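Local coordinates for binding domain (Hc) of Paraclostridial Mosquitocidal Protein 1 (PDB 6HOX) that mediates targeting of a clostridial-type neurotoxin to host nerve cells, being the receptor-binding part of a toxin directed specifically at Anopheles mosquitoes, at residues G51-D56 with T62-S67; L372-S377 with Y382-I387; L150-S155 with I302-L307. All coordinates share one frame; numbering follows the deposited sequence.

Contact 1: residues G51-D56 with T62-S67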
loop_
_atom_site.group_PDB
_atom_site.type_symbol
_atom_site.label_atom_id
_atom_site.label_comp_id
_atom_site.label_asym_id
_atom_site.label_seq_id
_atom_site.Cartn_x
_atom_site.Cartn_y
_atom_site.Cartn_z
ATOM N N GLY A 51 21.519 -6.571 12.321
ATOM C CA GLY A 51 21.253 -6.193 10.930
ATOM C C GLY A 51 19.809 -5.772 10.680
ATOM O O GLY A 51 19.508 -5.267 9.612
ATOM N N VAL A 52 18.909 -6.024 11.641
ATOM C CA VAL A 52 17.501 -5.636 11.525
ATOM C C VAL A 52 17.407 -4.121 11.757
ATOM O O VAL A 52 18.106 -3.580 12.614
ATOM C CB VAL A 52 16.609 -6.404 12.518
ATOM C CG1 VAL A 52 15.145 -5.987 12.404
ATOM C CG2 VAL A 52 16.741 -7.915 12.372
ATOM N N GLN A 53 16.550 -3.438 10.990
ATOM C CA GLN A 53 16.348 -2.004 11.171
ATOM C C GLN A 53 14.886 -1.705 11.520
ATOM O O GLN A 53 13.973 -2.511 11.302
ATOM C CB GLN A 53 16.767 -1.253 9.908
ATOM C CG GLN A 53 18.211 -1.519 9.505
ATOM C CD GLN A 53 18.547 -0.971 8.142
ATOM O OE1 GLN A 53 17.721 -0.927 7.238
ATOM N NE2 GLN A 53 19.796 -0.576 7.976
ATOM N N ILE A 54 14.711 -0.526 12.113
ATOM C CA ILE A 54 13.451 0.079 12.400
ATOM C C ILE A 54 13.354 1.336 11.531
ATOM O O ILE A 54 14.203 2.207 11.610
ATOM C CB ILE A 54 13.332 0.399 13.903
ATOM C CG1 ILE A 54 13.576 -0.843 14.765
ATOM C CG2 ILE A 54 11.995 1.051 14.214
ATOM C CD1 ILE A 54 13.561 -0.573 16.261
ATOM N N VAL A 55 12.330 1.397 10.682
ATOM C CA VAL A 55 12.169 2.482 9.736
ATOM C C VAL A 55 10.740 2.998 9.863
ATOM O O VAL A 55 9.925 2.413 10.588
ATOM C CB VAL A 55 12.496 2.032 8.297
ATOM C CG1 VAL A 55 13.946 1.569 8.178
ATOM C CG2 VAL A 55 11.545 0.955 7.792
ATOM N N ASP A 56 10.458 4.095 9.157
ATOM C CA ASP A 56 9.138 4.653 9.093
ATOM C C ASP A 56 8.231 3.656 8.369
ATOM O O ASP A 56 8.661 3.042 7.385
ATOM C CB ASP A 56 9.188 6.029 8.430
ATOM C CG ASP A 56 9.937 7.018 9.306
ATOM O OD1 ASP A 56 9.502 7.236 10.466
ATOM O OD2 ASP A 56 10.953 7.525 8.850
ATOM N N THR A 62 8.222 0.443 11.490
ATOM C CA THR A 62 8.123 -0.913 11.006
ATOM C C THR A 62 9.517 -1.546 10.969
ATOM O O THR A 62 10.531 -0.868 10.874
ATOM C CB THR A 62 7.438 -0.939 9.634
ATOM O OG1 THR A 62 7.139 -2.295 9.299
ATOM C CG2 THR A 62 8.276 -0.305 8.546
ATOM N N ILE A 63 9.524 -2.875 11.016
ATOM C CA ILE A 63 10.710 -3.655 10.818
ATOM C C ILE A 63 11.087 -3.618 9.338
ATOM O O ILE A 63 10.224 -3.679 8.451
ATOM C CB ILE A 63 10.477 -5.099 11.294
ATOM C CG1 ILE A 63 10.271 -5.154 12.809
ATOM C CG2 ILE A 63 11.608 -5.989 10.805
ATOM C CD1 ILE A 63 9.493 -6.369 13.286
ATOM N N ARG A 64 12.398 -3.529 9.093
ATOM C CA ARG A 64 12.972 -3.680 7.780
ATOM C C ARG A 64 14.044 -4.781 7.825
ATOM O O ARG A 64 14.969 -4.724 8.643
ATOM C CB ARG A 64 13.572 -2.357 7.300
ATOM C CG ARG A 64 14.403 -2.504 6.031
ATOM C CD ARG A 64 14.918 -1.181 5.470
ATOM N NE ARG A 64 15.890 -1.377 4.393
ATOM C CZ ARG A 64 16.153 -0.506 3.425
ATOM N NH1 ARG A 64 15.464 0.620 3.332
ATOM N NH2 ARG A 64 17.126 -0.761 2.567
ATOM N N LEU A 65 13.890 -5.780 6.951
ATOM C CA LEU A 65 14.842 -6.866 6.748
ATOM C C LEU A 65 15.594 -6.650 5.431
ATOM O O LEU A 65 14.974 -6.506 4.395
ATOM C CB LEU A 65 14.071 -8.182 6.685
ATOM C CG LEU A 65 13.355 -8.603 7.968
ATOM C CD1 LEU A 65 12.622 -9.927 7.760
ATOM C CD2 LEU A 65 14.336 -8.742 9.119
ATOM N N ASN A 66 16.925 -6.682 5.500
ATOM C CA ASN A 66 17.849 -6.488 4.393
ATOM C C ASN A 66 18.449 -7.842 4.009
ATOM O O ASN A 66 18.271 -8.819 4.714
ATOM C CB ASN A 66 18.949 -5.481 4.761
ATOM C CG ASN A 66 18.384 -4.098 5.002
ATOM O OD1 ASN A 66 17.477 -3.665 4.288
ATOM N ND2 ASN A 66 18.894 -3.400 6.006
ATOM N N SER A 67 19.189 -7.871 2.897
ATOM C CA SER A 67 19.754 -9.110 2.360
ATOM C C SER A 67 21.165 -9.352 2.914
ATOM O O SER A 67 22.116 -9.497 2.153
ATOM C CB SER A 67 19.748 -9.089 0.860
ATOM O OG SER A 67 18.422 -9.195 0.371
HETATM O O HOH W 1 20.976 -4.474 7.539
#

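Contact 2: residues L372-S377 with Y382-I387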
loop_
_atom_site.group_PDB
_atom_site.type_symbol
_atom_site.label_atom_id
_atom_site.label_comp_id
_atom_site.label_asym_id
_atom_site.label_seq_id
_atom_site.Cartn_x
_atom_site.Cartn_y
_atom_site.Cartn_z
ATOM N N LEU A 372 -10.097 17.833 1.281
ATOM C CA LEU A 372 -9.711 16.474 0.974
ATOM C C LEU A 372 -10.640 15.536 1.748
ATOM O O LEU A 372 -10.734 15.595 2.984
ATOM C CB LEU A 372 -8.231 16.252 1.317
ATOM C CG LEU A 372 -7.237 16.676 0.228
ATOM C CD1 LEU A 372 -7.260 18.174 0.010
ATOM C CD2 LEU A 372 -5.815 16.235 0.555
ATOM N N ILE A 373 -11.329 14.678 0.998
ATOM C CA ILE A 373 -12.388 13.826 1.526
ATOM C C ILE A 373 -12.139 12.378 1.097
ATOM O O ILE A 373 -11.347 12.082 0.200
ATOM C CB ILE A 373 -13.783 14.296 1.056
ATOM C CG1 ILE A 373 -13.930 14.138 -0.456
ATOM C CG2 ILE A 373 -14.047 15.719 1.533
ATOM C CD1 ILE A 373 -15.230 14.634 -1.019
ATOM N N GLN A 374 -12.858 11.485 1.759
ATOM C CA GLN A 374 -12.874 10.094 1.424
ATOM C C GLN A 374 -14.330 9.660 1.377
ATOM O O GLN A 374 -14.937 9.489 2.407
ATOM C CB GLN A 374 -12.064 9.270 2.425
ATOM C CG GLN A 374 -12.054 7.784 2.099
ATOM C CD GLN A 374 -11.576 7.534 0.698
ATOM O OE1 GLN A 374 -12.374 7.432 -0.237
ATOM N NE2 GLN A 374 -10.262 7.464 0.537
ATOM N N LEU A 375 -14.856 9.509 0.162
ATOM C CA LEU A 375 -16.243 9.128 -0.060
ATOM C C LEU A 375 -16.389 7.606 -0.156
ATOM O O LEU A 375 -17.501 7.109 -0.199
ATOM C CB LEU A 375 -16.745 9.794 -1.347
ATOM C CG LEU A 375 -16.875 11.317 -1.301
ATOM C CD1 LEU A 375 -17.269 11.856 -2.665
ATOM C CD2 LEU A 375 -17.893 11.751 -0.259
ATOM N N GLN A 376 -15.264 6.894 -0.246
ATOM C CA GLN A 376 -15.213 5.433 -0.200
ATOM C C GLN A 376 -14.850 5.046 1.245
ATOM O O GLN A 376 -15.179 5.761 2.160
ATOM C CB GLN A 376 -14.241 4.938 -1.279
ATOM C CG GLN A 376 -14.633 5.337 -2.700
ATOM C CD GLN A 376 -15.969 4.761 -3.107
ATOM O OE1 GLN A 376 -16.234 3.574 -2.920
ATOM N NE2 GLN A 376 -16.833 5.600 -3.665
ATOM N N SER A 377 -14.161 3.928 1.458
ATOM C CA SER A 377 -13.787 3.485 2.816
ATOM C C SER A 377 -12.377 3.975 3.163
ATOM O O SER A 377 -11.625 4.360 2.278
ATOM C CB SER A 377 -13.895 2.006 2.903
ATOM O OG SER A 377 -13.297 1.416 1.759
ATOM N N TYR A 382 -6.209 6.395 -2.052
ATOM C CA TYR A 382 -6.473 7.614 -2.805
ATOM C C TYR A 382 -7.499 8.434 -2.024
ATOM O O TYR A 382 -8.080 7.941 -1.057
ATOM C CB TYR A 382 -6.989 7.269 -4.201
ATOM C CG TYR A 382 -8.130 6.282 -4.225
ATOM C CD1 TYR A 382 -9.438 6.674 -3.974
ATOM C CD2 TYR A 382 -7.901 4.938 -4.487
ATOM C CE1 TYR A 382 -10.485 5.760 -3.991
ATOM C CE2 TYR A 382 -8.937 4.016 -4.520
ATOM C CZ TYR A 382 -10.229 4.421 -4.262
ATOM O OH TYR A 382 -11.239 3.497 -4.291
ATOM N N CYS A 383 -7.708 9.690 -2.436
ATOM C CA CYS A 383 -8.794 10.484 -1.899
ATOM C C CYS A 383 -9.526 11.201 -3.035
ATOM O O CYS A 383 -9.127 11.124 -4.184
ATOM C CB CYS A 383 -8.265 11.476 -0.870
ATOM S SG CYS A 383 -7.244 12.780 -1.590
ATOM N N GLN A 384 -10.584 11.921 -2.678
ATOM C CA GLN A 384 -11.225 12.845 -3.590
ATOM C C GLN A 384 -11.017 14.258 -3.042
ATOM O O GLN A 384 -10.655 14.435 -1.872
ATOM C CB GLN A 384 -12.697 12.499 -3.778
ATOM C CG GLN A 384 -12.935 11.046 -4.164
ATOM C CD GLN A 384 -12.912 10.153 -2.951
ATOM O OE1 GLN A 384 -13.408 10.530 -1.890
ATOM N NE2 GLN A 384 -12.344 8.960 -3.095
ATOM N N ILE A 385 -11.226 15.254 -3.907
ATOM C CA ILE A 385 -11.001 16.635 -3.549
ATOM C C ILE A 385 -12.234 17.441 -3.949
ATOM O O ILE A 385 -12.596 17.474 -5.124
ATOM C CB ILE A 385 -9.709 17.187 -4.182
ATOM C CG1 ILE A 385 -8.476 16.404 -3.714
ATOM C CG2 ILE A 385 -9.578 18.679 -3.897
ATOM C CD1 ILE A 385 -7.165 16.917 -4.274
ATOM N N ARG A 386 -12.871 18.041 -2.936
ATOM C CA ARG A 386 -14.095 18.780 -3.096
ATOM C C ARG A 386 -13.759 20.269 -3.166
ATOM O O ARG A 386 -13.092 20.804 -2.267
ATOM C CB ARG A 386 -15.075 18.492 -1.957
ATOM C CG ARG A 386 -16.433 19.163 -2.132
ATOM C CD ARG A 386 -17.547 18.525 -1.330
ATOM N NE ARG A 386 -18.823 19.238 -1.437
ATOM C CZ ARG A 386 -19.955 18.867 -0.819
ATOM N NH1 ARG A 386 -19.973 17.787 -0.049
ATOM N NH2 ARG A 386 -21.069 19.574 -0.983
ATOM N N ILE A 387 -14.255 20.900 -4.238
ATOM C CA ILE A 387 -14.133 22.321 -4.513
ATOM C C ILE A 387 -15.422 22.996 -4.027
ATOM O O ILE A 387 -16.517 22.614 -4.462
ATOM C CB ILE A 387 -13.941 22.585 -6.026
ATOM C CG1 ILE A 387 -12.822 21.750 -6.660
ATOM C CG2 ILE A 387 -13.774 24.073 -6.293
ATOM C CD1 ILE A 387 -11.476 21.957 -6.037
#

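Contact 3: residues L150-S155 with I302-L307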
loop_
_atom_site.group_PDB
_atom_site.type_symbol
_atom_site.label_atom_id
_atom_site.label_comp_id
_atom_site.label_asym_id
_atom_site.label_seq_id
_atom_site.Cartn_x
_atom_site.Cartn_y
_atom_site.Cartn_z
ATOM N N LEU A 150 -0.741 -13.325 -9.494
ATOM C CA LEU A 150 -1.074 -11.971 -9.895
ATOM C C LEU A 150 -0.064 -11.506 -10.943
ATOM O O LEU A 150 1.080 -11.955 -10.940
ATOM C CB LEU A 150 -1.063 -11.071 -8.656
ATOM C CG LEU A 150 -2.129 -11.409 -7.615
ATOM C CD1 LEU A 150 -1.668 -11.078 -6.217
ATOM C CD2 LEU A 150 -3.411 -10.676 -7.909
ATOM N N THR A 151 -0.526 -10.626 -11.840
ATOM C CA THR A 151 0.279 -10.030 -12.894
ATOM C C THR A 151 0.262 -8.521 -12.691
ATOM O O THR A 151 -0.761 -7.972 -12.286
ATOM C CB THR A 151 -0.268 -10.334 -14.293
ATOM O OG1 THR A 151 -1.504 -9.628 -14.380
ATOM C CG2 THR A 151 -0.474 -11.811 -14.559
ATOM N N PHE A 152 1.396 -7.874 -12.971
ATOM C CA PHE A 152 1.523 -6.452 -12.739
ATOM C C PHE A 152 0.395 -5.703 -13.469
ATOM O O PHE A 152 -0.330 -4.930 -12.846
ATOM C CB PHE A 152 2.915 -5.967 -13.135
ATOM C CG PHE A 152 3.190 -4.552 -12.699
ATOM C CD1 PHE A 152 2.837 -3.484 -13.508
ATOM C CD2 PHE A 152 3.773 -4.283 -11.468
ATOM C CE1 PHE A 152 3.090 -2.181 -13.103
ATOM C CE2 PHE A 152 4.012 -2.980 -11.062
ATOM C CZ PHE A 152 3.678 -1.929 -11.884
ATOM N N SER A 153 0.222 -5.990 -14.765
ATOM C CA SER A 153 -0.719 -5.280 -15.658
ATOM C C SER A 153 -2.128 -5.215 -15.062
ATOM O O SER A 153 -2.777 -4.180 -15.125
ATOM C CB SER A 153 -0.768 -5.929 -17.015
ATOM O OG SER A 153 0.532 -6.071 -17.557
ATOM N N ASN A 154 -2.593 -6.333 -14.497
ATOM C CA ASN A 154 -3.990 -6.510 -14.123
ATOM C C ASN A 154 -4.227 -6.182 -12.639
ATOM O O ASN A 154 -5.332 -5.805 -12.274
ATOM C CB ASN A 154 -4.451 -7.928 -14.468
ATOM C CG ASN A 154 -4.163 -8.286 -15.913
ATOM O OD1 ASN A 154 -3.556 -9.318 -16.195
ATOM N ND2 ASN A 154 -4.580 -7.430 -16.836
ATOM N N SER A 155 -3.200 -6.322 -11.791
ATOM C CA SER A 155 -3.373 -6.245 -10.319
ATOM C C SER A 155 -2.449 -5.205 -9.674
ATOM O O SER A 155 -2.431 -5.124 -8.445
ATOM C CB SER A 155 -3.141 -7.599 -9.668
ATOM O OG SER A 155 -4.290 -8.433 -9.792
ATOM N N ILE A 302 6.189 -6.349 -19.530
ATOM C CA ILE A 302 5.720 -5.582 -18.332
ATOM C C ILE A 302 6.041 -4.091 -18.513
ATOM O O ILE A 302 7.217 -3.693 -18.495
ATOM C CB ILE A 302 6.356 -6.099 -17.024
ATOM C CG1 ILE A 302 6.072 -7.580 -16.775
ATOM C CG2 ILE A 302 5.926 -5.254 -15.832
ATOM C CD1 ILE A 302 6.832 -8.148 -15.595
ATOM N N LEU A 303 4.979 -3.285 -18.625
ATOM C CA LEU A 303 5.036 -1.832 -18.641
ATOM C C LEU A 303 4.762 -1.290 -17.230
ATOM O O LEU A 303 3.779 -1.631 -16.617
ATOM C CB LEU A 303 3.984 -1.303 -19.622
ATOM C CG LEU A 303 4.449 -1.124 -21.065
ATOM C CD1 LEU A 303 4.767 -2.466 -21.707
ATOM C CD2 LEU A 303 3.389 -0.394 -21.872
ATOM N N ILE A 304 5.627 -0.396 -16.754
ATOM C CA ILE A 304 5.475 0.224 -15.456
ATOM C C ILE A 304 5.285 1.726 -15.660
ATOM O O ILE A 304 6.010 2.337 -16.447
ATOM C CB ILE A 304 6.689 -0.107 -14.567
ATOM C CG1 ILE A 304 6.861 -1.626 -14.456
ATOM C CG2 ILE A 304 6.590 0.581 -13.204
ATOM C CD1 ILE A 304 7.597 -2.084 -13.232
ATOM N N PRO A 305 4.312 2.365 -14.964
ATOM C CA PRO A 305 4.128 3.810 -15.062
ATOM C C PRO A 305 5.239 4.528 -14.303
ATOM O O PRO A 305 5.658 4.075 -13.230
ATOM C CB PRO A 305 2.782 4.061 -14.375
ATOM C CG PRO A 305 2.733 2.955 -13.335
ATOM C CD PRO A 305 3.352 1.756 -14.033
ATOM N N TYR A 306 5.699 5.638 -14.867
ATOM C CA TYR A 306 6.540 6.557 -14.147
ATOM C C TYR A 306 5.697 7.257 -13.075
ATOM O O TYR A 306 4.571 7.662 -13.352
ATOM C CB TYR A 306 7.141 7.609 -15.088
ATOM C CG TYR A 306 8.327 7.145 -15.885
ATOM C CD1 TYR A 306 9.601 7.200 -15.355
ATOM C CD2 TYR A 306 8.173 6.661 -17.179
ATOM C CE1 TYR A 306 10.696 6.763 -16.082
ATOM C CE2 TYR A 306 9.257 6.236 -17.925
ATOM C CZ TYR A 306 10.524 6.285 -17.372
ATOM O OH TYR A 306 11.600 5.843 -18.085
ATOM N N LEU A 307 6.265 7.423 -11.875
ATOM C CA LEU A 307 5.630 8.196 -10.799
ATOM C C LEU A 307 6.411 9.477 -10.504
ATOM O O LEU A 307 5.815 10.447 -10.042
ATOM C CB LEU A 307 5.561 7.361 -9.513
ATOM C CG LEU A 307 4.858 6.009 -9.612
ATOM C CD1 LEU A 307 4.868 5.324 -8.265
ATOM C CD2 LEU A 307 3.444 6.152 -10.124
#

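Contact 1: residues G51-D56 with T62-S67
Gln53 pairs with Arg64, Ile54 with Ile63 and Val55 with Thr62 in an antiparallel beta hairpin of the N-terminal, concanavalin-like half of the binding domain. The strands 53-56 and 62-66 run at 123° to each other, well short of 180°, so the hairpin is strongly twisted.

Four backbone bonds define the register. Gln53 and Arg64 form one hydrogen-bonded pair, with Gln53 N 3.1 Å from Arg64 O; Val55 and Thr62 form the other, Thr62 N lying 2.8 Å from Val55 O. Ile54 and Ile63 are the non-hydrogen-bonded pair between them, and the CA of each sends its hydrogen toward a carbonyl oxygen across the hairpin.

Apolar contacts occupy both faces. On the face of Val55, Thr62 and Arg64, Val55 CG2 lies 3.6 Å from Thr62 CG2, while Val55 CG1 touches the aliphatic part of the arginine. The other face carries Ile54 and Ile63, which pack on Ile36 of strand 35-38. Val52 sets CG1 against Ile63 CG2 and CG2 against Leu65 CD2.

Arg64, Asn66, Gln53 and a water are linked by a chain of polar contacts. Arg64 is extended, with CG anti to the backbone N (chi1 170°), which carries its guanidinium past the Gln53 amide to Asn66: Arg64 NE reaches Asn66 OD1 at 2.8 Å, in the guanidinium plane and on a lone pair of the amide oxygen. Glu442 makes a salt bridge with Arg64 NH1, and Phe218 a cation-pi contact with the same arginine. Asn66 ND2 donates to Gln53 OE1 at 3.0 Å from above the carbonyl plane, the two amides standing at 90°. A water accepts from the same Asn66 ND2 at 2.8 Å and donates to Gly51 O at 2.7 Å.

Contact 2: residues L372-S377 with Y382-I387
Gln384 meets Ile373 through its backbone and Gln374 and Leu375 through its side chain, so that strand 384-388 holds both the end of strand 369-373 and the loop residues that leave it. Ile373 and Gln384 are an antiparallel hydrogen-bonded pair: Ile373 N donates to Gln384 O at 3.0 Å, almost straight at 178°, and Gln384 N returns the bond to Ile373 O.

Past this pair the amide of Gln384 takes over. The chain of Gln384 is bent at chi2 (82°) and folds back toward Leu375, whose N donates to Gln384 OE1 at 2.7 Å. Gln384 NE2 donates to Gln374 OE1 at 3.2 Å, with the acceptor in the amide plane of Gln384 but the donor lifted above the carbonyl plane of Gln374; the same NE2 also bonds to Asn434 OD1. Gln374 OE1 is thus gripped twice, since Gln376 N reaches it at 2.9 Å in the carbonyl plane, on a lone pair. Gln374 NE2 lies 2.7 Å from Tyr382 O, but the bond is weak, bent to 127°. These bonds give both buried amide oxygens, and Gln384 NE2, firm partners.

Leu372 and Ile385 lie side by side on one face, CG of the leucine 4.1 Å from CG1 of the isoleucine. On the face of Ile373 and Gln384, Ile373 CD1 rests against Arg386 CB. Leu395 and Leu396 of strand 394-398 continue the packing, touching Ile373 and Ile385 respectively, while backbone bonds tie Leu372 to Asn332 and Asp333 and Ile385 to Leu396, setting the hairpin between strands 333-339 and 394-398 in the C-terminal, trefoil half.

Contact 3: residues L150-S155 with I302-L307
Phe152, the first residue of the short helix 152-155, reaches across to Ile302, Leu303, Ile304 and Pro305 of strand 302-305. At its root, Phe152 CB lies 4.1 Å from Ile302 CG2. CG stands anti to the backbone N (chi1 -170°), projecting the ring from the helix toward the strand. Along one side of the ring, Phe152 CD1 comes 3.7 Å from Leu303 O and Phe152 CE1 3.6 Å from the same oxygen.

Phe152 CE1 then meets Ile304 CG1 at 4.0 Å, while Pro305 CD reaches Phe152 CE1 at the ring edge, near its plane. At the tip, Phe152 CZ lies 4.1 Å from Ile304 CG1, CG2 and CD1 alike. Ile304 CD1 stands over the ring face of Phe152, displaced toward the rim, and the side chains of Phe152 and Ile304 cross at about a right angle. Phe156 also stacks with the ring.

The arrangement is apolar helix-to-strand packing across 187 Å² of buried surface. Its partners belong to the concanavalin-like and trefoil families of the clostridial neurotoxin receptor-binding region, so this is part of the interface between its N-terminal and C-terminal halves.

How the contacts relate
From the N terminus, contact 1 is made and closed first, as a short hairpin with five residues between its segments. Contact 3 then opens at 150-155 and closes a far longer loop, of 146 residues, when the chain arrives at 302-307. Contact 2 follows as a second local hairpin, its segments separated by four residues. The three come in series, so none nests in or crosses another. Contacts 1 and 2 lie on opposite sides of the chain's centre, their own centres about 32 Å apart, one in each half of the receptor-binding domain. Contact 3, about 26 Å and 25 Å from them, centre to centre, links those two halves directly.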